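Local coordinates for putative mandelate racemase (Bordetella bronchiseptica, PDB 3OZM), which binds magnesium and D-xylaric acid in an enolase-superfamily barrel, and probably acts on sugar diacids by removing a proton next to a carboxylate, at residues R137-Y142 and A326-D331; L299-H304 and H317-S322. All coordinates share one frame; numbering follows the deposited sequence.

Interaction 1: R137-Y142 and A326-D331; sequences RGVRAY and AMFEWD. With DXL (D-xylaric acid), chain J.
Y142 folds its ring over the neighbouring strand: E329 CA sits 3.7 Å from the ring centroid, a CH-pi contact offset toward the rim of one face. The strands involved, 139-146 and 328-331, are the first and last of the enolase-type (beta/alpha)7beta barrel, and their parallel pairing closes it. CG of Y142 lies between the backbone N and the carbonyl carbon (chi1 75°), which turns the ring across M327 and E329. M327 O approaches the ring edge at Y142 CE2, while M327 CG packs on Y142 CD2 at 3.6 Å and M327 SD makes an oblique Met-aromatic contact. Y142 OH is hydrogen-bonded to K171 NZ. Three backbone hydrogen bonds set the register: F328 N to R140 O, Y142 N to F328 O and W330 N to Y142 O, this last almost collinear with the carbonyl at 169°. V139 CG1 packs against the CB atoms of A326 and F328, 3.6 Å from each. The extended R140 lays its guanidinium face on M327 CE, its NE hydrogen-bonded to T168 OG1. E329 OE2, also hydrogen-bonded to S144 OG, ends just 2.4 Å from OAD of D-xylaric acid.

Interaction 2: L299-H304 and H317-S322; sequences LAWNPH and HLVAAS. With DXL (D-xylaric acid), chain J.
W301 reaches across to helix 309-321 and rests its far end on L318 and V319. Starting at CB, the side chain swings so that CG stands anti to the backbone N (chi1 171°), and the six-membered ring is thereby carried over to the helix. The pyrrole edge turns elsewhere: W301 NE1 is hydrogen-bonded to the carbonyl O of A276. Around the benzene rim, W301 CE3 lies 4.5 Å from S322 OG, which is near the ring plane and is itself held by the backbone N of H324. W301 CZ3 then meets V319 CG2 at 3.7 Å, and W301 CH2, at the tip, packs on L318 CB at 3.7 Å, both oblique to the ring. One indole face is covered by P303, whose CD sits over the ring centre. The same proline presses P303 CG onto V319 CG2 at 3.4 Å, tighter than normal carbon packing, so V319 CG2 is wedged against proline and indole together. No hydrogen bond crosses this interface; it is apolar and buried. Just beyond P303, H304 shares a 2.6 Å hydrogen bond between NE2 and OAL of D-xylaric acid, with H304 ND1 hydrogen-bonded to D277 OD2. A histidine after the seventh barrel strand, backed by an aspartate after the sixth, is consistent with the His-Asp dyad of the mandelate racemase subgroup.

In the fold
The centres of interactions 1 and 2 lie about 10 Å apart in the same barrel, and the two contacts touch. In chain order, segment 137-142 opens the barrel; much later come segment 299-304, the helical segment 317-322 and finally 326-331, so both segments of interaction 2 fall between those of interaction 1. Helix 309-321 leads into strand 328-331, and its V319 also packs on V139 and F328, joining the seventh strand's tryptophan packing to the barrel closure. At the ligand-binding end of the barrel, E329 OE1 lies 3.4 Å from H304 CA. Strands seven and eight thus each present a ligand-contacting residue, H304 just after the one and E329 on the other, to the same pocket.

Interaction 1: R137-Y142 and A326-D331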
loop_
_atom_site.group_PDB
_atom_site.type_symbol
_atom_site.label_atom_id
_atom_site.label_comp_id
_atom_site.label_asym_id
_atom_site.label_seq_id
_atom_site.Cartn_x
_atom_site.Cartn_y
_atom_site.Cartn_z
ATOM N N ARG A 137 9.282 10.355 -16.237
ATOM C CA ARG A 137 10.200 10.343 -17.378
ATOM C C ARG A 137 10.466 8.938 -17.902
ATOM O O ARG A 137 10.983 8.760 -19.007
ATOM C CB ARG A 137 11.541 10.984 -17.009
ATOM C CG ARG A 137 11.452 12.415 -16.506
ATOM C CD ARG A 137 11.003 13.367 -17.601
ATOM N NE ARG A 137 11.097 14.762 -17.172
ATOM C CZ ARG A 137 10.126 15.420 -16.545
ATOM N NH1 ARG A 137 8.976 14.813 -16.272
ATOM N NH2 ARG A 137 10.303 16.687 -16.190
ATOM N N GLY A 138 10.140 7.935 -17.099
ATOM C CA GLY A 138 10.385 6.559 -17.495
ATOM C C GLY A 138 11.059 5.788 -16.384
ATOM O O GLY A 138 11.506 6.370 -15.394
ATOM N N VAL A 139 11.142 4.477 -16.575
ATOM C CA VAL A 139 11.673 3.558 -15.573
ATOM C C VAL A 139 13.004 2.940 -16.018
ATOM O O VAL A 139 13.083 2.301 -17.067
ATOM C CB VAL A 139 10.642 2.445 -15.297
ATOM C CG1 VAL A 139 11.216 1.362 -14.401
ATOM C CG2 VAL A 139 9.381 3.053 -14.688
ATOM N N ARG A 140 14.047 3.125 -15.216
ATOM C CA ARG A 140 15.351 2.533 -15.532
ATOM C C ARG A 140 15.305 1.003 -15.512
ATOM O O ARG A 140 14.937 0.392 -14.496
ATOM C CB ARG A 140 16.426 3.026 -14.568
ATOM C CG ARG A 140 17.807 2.425 -14.853
ATOM C CD ARG A 140 18.666 2.419 -13.620
ATOM N NE ARG A 140 20.076 2.496 -13.976
ATOM C CZ ARG A 140 21.025 2.826 -13.122
ATOM N NH1 ARG A 140 20.696 3.110 -11.863
ATOM N NH2 ARG A 140 22.291 2.882 -13.525
ATOM N N ALA A 141 15.697 0.391 -16.632
ATOM C CA ALA A 141 15.650 -1.065 -16.789
ATOM C C ALA A 141 17.033 -1.700 -16.695
ATOM O O ALA A 141 18.050 -1.035 -16.893
ATOM C CB ALA A 141 15.010 -1.433 -18.119
ATOM N N TYR A 142 17.062 -2.991 -16.395
ATOM C CA TYR A 142 18.297 -3.750 -16.520
ATOM C C TYR A 142 18.111 -4.976 -17.404
ATOM O O TYR A 142 17.029 -5.570 -17.447
ATOM C CB TYR A 142 18.904 -4.101 -15.147
ATOM C CG TYR A 142 18.239 -5.209 -14.337
ATOM C CD1 TYR A 142 18.551 -6.551 -14.561
ATOM C CD2 TYR A 142 17.339 -4.900 -13.313
ATOM C CE1 TYR A 142 17.970 -7.566 -13.790
ATOM C CE2 TYR A 142 16.758 -5.894 -12.538
ATOM C CZ TYR A 142 17.080 -7.226 -12.775
ATOM O OH TYR A 142 16.504 -8.218 -12.005
ATOM N N ALA A 326 14.210 3.008 -9.479
ATOM C CA ALA A 326 13.927 1.859 -10.331
ATOM C C ALA A 326 15.178 1.088 -10.721
ATOM O O ALA A 326 16.241 1.664 -10.942
ATOM C CB ALA A 326 13.184 2.310 -11.573
ATOM N N MET A 327 15.022 -0.227 -10.810
ATOM C CA MET A 327 16.047 -1.119 -11.341
ATOM C C MET A 327 15.207 -2.249 -11.883
ATOM O O MET A 327 15.057 -3.302 -11.262
ATOM C CB MET A 327 17.016 -1.583 -10.232
ATOM C CG MET A 327 18.136 -2.497 -10.717
ATOM S SD MET A 327 19.122 -1.741 -12.045
ATOM C CE MET A 327 19.939 -0.410 -11.157
ATOM N N PHE A 328 14.618 -1.993 -13.040
ATOM C CA PHE A 328 13.518 -2.814 -13.536
ATOM C C PHE A 328 13.979 -3.976 -14.433
ATOM O O PHE A 328 14.578 -3.757 -15.488
ATOM C CB PHE A 328 12.512 -1.952 -14.291
ATOM C CG PHE A 328 11.282 -2.699 -14.678
ATOM C CD1 PHE A 328 10.286 -2.936 -13.739
ATOM C CD2 PHE A 328 11.132 -3.199 -15.961
ATOM C CE1 PHE A 328 9.152 -3.652 -14.074
ATOM C CE2 PHE A 328 9.997 -3.909 -16.311
ATOM C CZ PHE A 328 8.998 -4.128 -15.360
ATOM N N GLU A 329 13.688 -5.200 -14.014
ATOM C CA GLU A 329 14.172 -6.387 -14.713
ATOM C C GLU A 329 13.513 -6.548 -16.077
ATOM O O GLU A 329 12.289 -6.591 -16.178
ATOM C CB GLU A 329 13.912 -7.651 -13.886
ATOM C CG GLU A 329 14.459 -8.918 -14.546
ATOM C CD GLU A 329 14.396 -10.141 -13.665
ATOM O OE1 GLU A 329 13.489 -10.231 -12.808
ATOM O OE2 GLU A 329 15.256 -11.034 -13.859
ATOM N N TRP A 330 14.334 -6.662 -17.118
ATOM C CA TRP A 330 13.839 -6.933 -18.464
ATOM C C TRP A 330 14.557 -8.145 -19.085
ATOM O O TRP A 330 15.742 -8.071 -19.436
ATOM C CB TRP A 330 13.997 -5.700 -19.367
ATOM C CG TRP A 330 13.150 -5.842 -20.599
ATOM C CD1 TRP A 330 13.406 -6.639 -21.681
ATOM C CD2 TRP A 330 11.878 -5.217 -20.849
ATOM N NE1 TRP A 330 12.373 -6.545 -22.589
ATOM C CE2 TRP A 330 11.429 -5.676 -22.107
ATOM C CE3 TRP A 330 11.087 -4.306 -20.143
ATOM C CZ2 TRP A 330 10.225 -5.254 -22.671
ATOM C CZ3 TRP A 330 9.885 -3.890 -20.705
ATOM C CH2 TRP A 330 9.468 -4.365 -21.956
ATOM N N ASP A 331 13.834 -9.253 -19.172
ATOM C CA ASP A 331 14.275 -10.491 -19.823
ATOM C C ASP A 331 14.749 -10.223 -21.249
ATOM O O ASP A 331 13.948 -9.849 -22.107
ATOM C CB ASP A 331 13.091 -11.460 -19.849
ATOM C CG ASP A 331 13.440 -12.841 -20.398
ATOM O OD1 ASP A 331 14.563 -13.068 -20.918
ATOM O OD2 ASP A 331 12.550 -13.715 -20.298
HETATM O OAA DXL J . 16.618 -17.585 -15.141
HETATM O OAB DXL J . 14.234 -18.322 -14.040
HETATM O OAC DXL J . 16.349 -15.822 -11.164
HETATM O OAD DXL J . 14.968 -13.400 -13.453
HETATM O OAE DXL J . 17.578 -17.836 -13.163
HETATM C CAF DXL J . 16.578 -17.699 -13.905
HETATM C CAG DXL J . 15.209 -17.655 -13.220
HETATM C CAH DXL J . 14.765 -16.192 -13.032
HETATM C CAI DXL J . 15.905 -15.341 -12.442
HETATM C CAJ DXL J . 15.608 -13.824 -12.467
HETATM O OAK DXL J . 16.044 -13.096 -11.543
HETATM O OAL DXL J . 13.562 -16.162 -12.256
HETATM O O HOH W 1 17.949 3.356 -9.979
#

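Interaction 2: L299-H304 and H317-S322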
loop_
_atom_site.group_PDB
_atom_site.type_symbol
_atom_site.label_atom_id
_atom_site.label_comp_id
_atom_site.label_asym_id
_atom_site.label_seq_id
_atom_site.Cartn_x
_atom_site.Cartn_y
_atom_site.Cartn_z
ATOM N N LEU A 299 13.650 0.603 3.007
ATOM C CA LEU A 299 14.264 -0.391 2.125
ATOM C C LEU A 299 13.693 -0.213 0.720
ATOM O O LEU A 299 12.828 0.625 0.523
ATOM C CB LEU A 299 13.975 -1.803 2.631
ATOM C CG LEU A 299 14.429 -2.035 4.076
ATOM C CD1 LEU A 299 14.043 -3.430 4.534
ATOM C CD2 LEU A 299 15.940 -1.832 4.191
ATOM N N ALA A 300 14.159 -1.004 -0.246
ATOM C CA ALA A 300 13.712 -0.831 -1.641
ATOM C C ALA A 300 12.845 -1.987 -2.093
ATOM O O ALA A 300 13.018 -3.107 -1.628
ATOM C CB ALA A 300 14.928 -0.698 -2.571
ATOM N N TRP A 301 11.919 -1.714 -3.010
ATOM C CA TRP A 301 11.209 -2.781 -3.708
ATOM C C TRP A 301 11.534 -2.663 -5.195
ATOM O O TRP A 301 11.221 -1.656 -5.829
ATOM C CB TRP A 301 9.688 -2.727 -3.447
ATOM C CG TRP A 301 8.888 -3.695 -4.322
ATOM C CD1 TRP A 301 8.833 -5.055 -4.203
ATOM C CD2 TRP A 301 8.092 -3.362 -5.463
ATOM N NE1 TRP A 301 8.035 -5.587 -5.189
ATOM C CE2 TRP A 301 7.566 -4.568 -5.978
ATOM C CE3 TRP A 301 7.765 -2.158 -6.095
ATOM C CZ2 TRP A 301 6.719 -4.607 -7.097
ATOM C CZ3 TRP A 301 6.915 -2.200 -7.219
ATOM C CH2 TRP A 301 6.416 -3.419 -7.703
ATOM N N ASN A 302 12.187 -3.690 -5.731
ATOM C CA ASN A 302 12.488 -3.787 -7.151
ATOM C C ASN A 302 12.093 -5.215 -7.537
ATOM O O ASN A 302 12.790 -6.165 -7.211
ATOM C CB ASN A 302 13.983 -3.551 -7.440
ATOM C CG ASN A 302 14.490 -2.192 -6.952
ATOM O OD1 ASN A 302 15.291 -2.125 -6.025
ATOM N ND2 ASN A 302 14.042 -1.117 -7.581
ATOM N N PRO A 303 10.949 -5.369 -8.211
ATOM C CA PRO A 303 10.376 -6.707 -8.399
ATOM C C PRO A 303 11.181 -7.584 -9.348
ATOM O O PRO A 303 11.773 -7.083 -10.309
ATOM C CB PRO A 303 8.998 -6.415 -9.016
ATOM C CG PRO A 303 9.166 -5.072 -9.706
ATOM C CD PRO A 303 10.091 -4.306 -8.767
ATOM N N HIS A 304 11.193 -8.882 -9.066
ATOM C CA HIS A 304 11.434 -9.885 -10.091
ATOM C C HIS A 304 10.277 -9.781 -11.094
ATOM O O HIS A 304 9.122 -9.552 -10.692
ATOM C CB HIS A 304 11.465 -11.259 -9.429
ATOM C CG HIS A 304 11.515 -12.411 -10.389
ATOM N ND1 HIS A 304 10.381 -12.974 -10.937
ATOM C CD2 HIS A 304 12.562 -13.132 -10.862
ATOM C CE1 HIS A 304 10.726 -13.984 -11.720
ATOM N NE2 HIS A 304 12.043 -14.110 -11.680
ATOM N N HIS A 317 3.575 -1.408 -14.293
ATOM C CA HIS A 317 2.572 -0.436 -13.861
ATOM C C HIS A 317 2.840 -0.011 -12.419
ATOM O O HIS A 317 2.801 1.174 -12.092
ATOM C CB HIS A 317 1.149 -0.994 -13.994
ATOM C CG HIS A 317 0.611 -0.966 -15.390
ATOM N ND1 HIS A 317 0.019 0.152 -15.939
ATOM C CD2 HIS A 317 0.566 -1.924 -16.342
ATOM C CE1 HIS A 317 -0.358 -0.118 -17.177
ATOM N NE2 HIS A 317 -0.038 -1.372 -17.445
ATOM N N LEU A 318 3.146 -0.979 -11.560
ATOM C CA LEU A 318 3.381 -0.696 -10.144
ATOM C C LEU A 318 4.676 0.064 -9.950
ATOM O O LEU A 318 4.746 1.032 -9.181
ATOM C CB LEU A 318 3.438 -1.995 -9.334
ATOM C CG LEU A 318 2.109 -2.624 -8.910
ATOM C CD1 LEU A 318 1.149 -2.792 -10.097
ATOM C CD2 LEU A 318 2.362 -3.961 -8.247
ATOM N N VAL A 319 5.719 -0.395 -10.629
ATOM C CA VAL A 319 7.015 0.255 -10.512
ATOM C C VAL A 319 6.943 1.717 -10.972
ATOM O O VAL A 319 7.505 2.607 -10.334
ATOM C CB VAL A 319 8.096 -0.506 -11.299
ATOM C CG1 VAL A 319 9.334 0.367 -11.465
ATOM C CG2 VAL A 319 8.433 -1.820 -10.594
ATOM N N ALA A 320 6.235 1.964 -12.068
ATOM C CA ALA A 320 6.102 3.332 -12.578
ATOM C C ALA A 320 5.419 4.253 -11.576
ATOM O O ALA A 320 5.700 5.454 -11.522
ATOM C CB ALA A 320 5.336 3.325 -13.910
ATOM N N ALA A 321 4.517 3.683 -10.783
ATOM C CA ALA A 321 3.725 4.445 -9.835
ATOM C C ALA A 321 4.430 4.583 -8.492
ATOM O O ALA A 321 4.003 5.361 -7.647
ATOM C CB ALA A 321 2.360 3.775 -9.638
ATOM N N SER A 322 5.492 3.811 -8.297
ATOM C CA SER A 322 6.203 3.751 -7.014
ATOM C C SER A 322 7.429 4.673 -6.915
ATOM O O SER A 322 8.211 4.796 -7.861
ATOM C CB SER A 322 6.628 2.303 -6.737
ATOM O OG SER A 322 7.500 2.267 -5.627
HETATM O OAA DXL J . 16.618 -17.585 -15.141
HETATM O OAB DXL J . 14.234 -18.322 -14.040
HETATM O OAC DXL J . 16.349 -15.822 -11.164
HETATM O OAD DXL J . 14.968 -13.400 -13.453
HETATM O OAE DXL J . 17.578 -17.836 -13.163
HETATM C CAF DXL J . 16.578 -17.699 -13.905
HETATM C CAG DXL J . 15.209 -17.655 -13.220
HETATM C CAH DXL J . 14.765 -16.192 -13.032
HETATM C CAI DXL J . 15.905 -15.341 -12.442
HETATM C CAJ DXL J . 15.608 -13.824 -12.467
HETATM O OAK DXL J . 16.044 -13.096 -11.543
HETATM O OAL DXL J . 13.562 -16.162 -12.256
#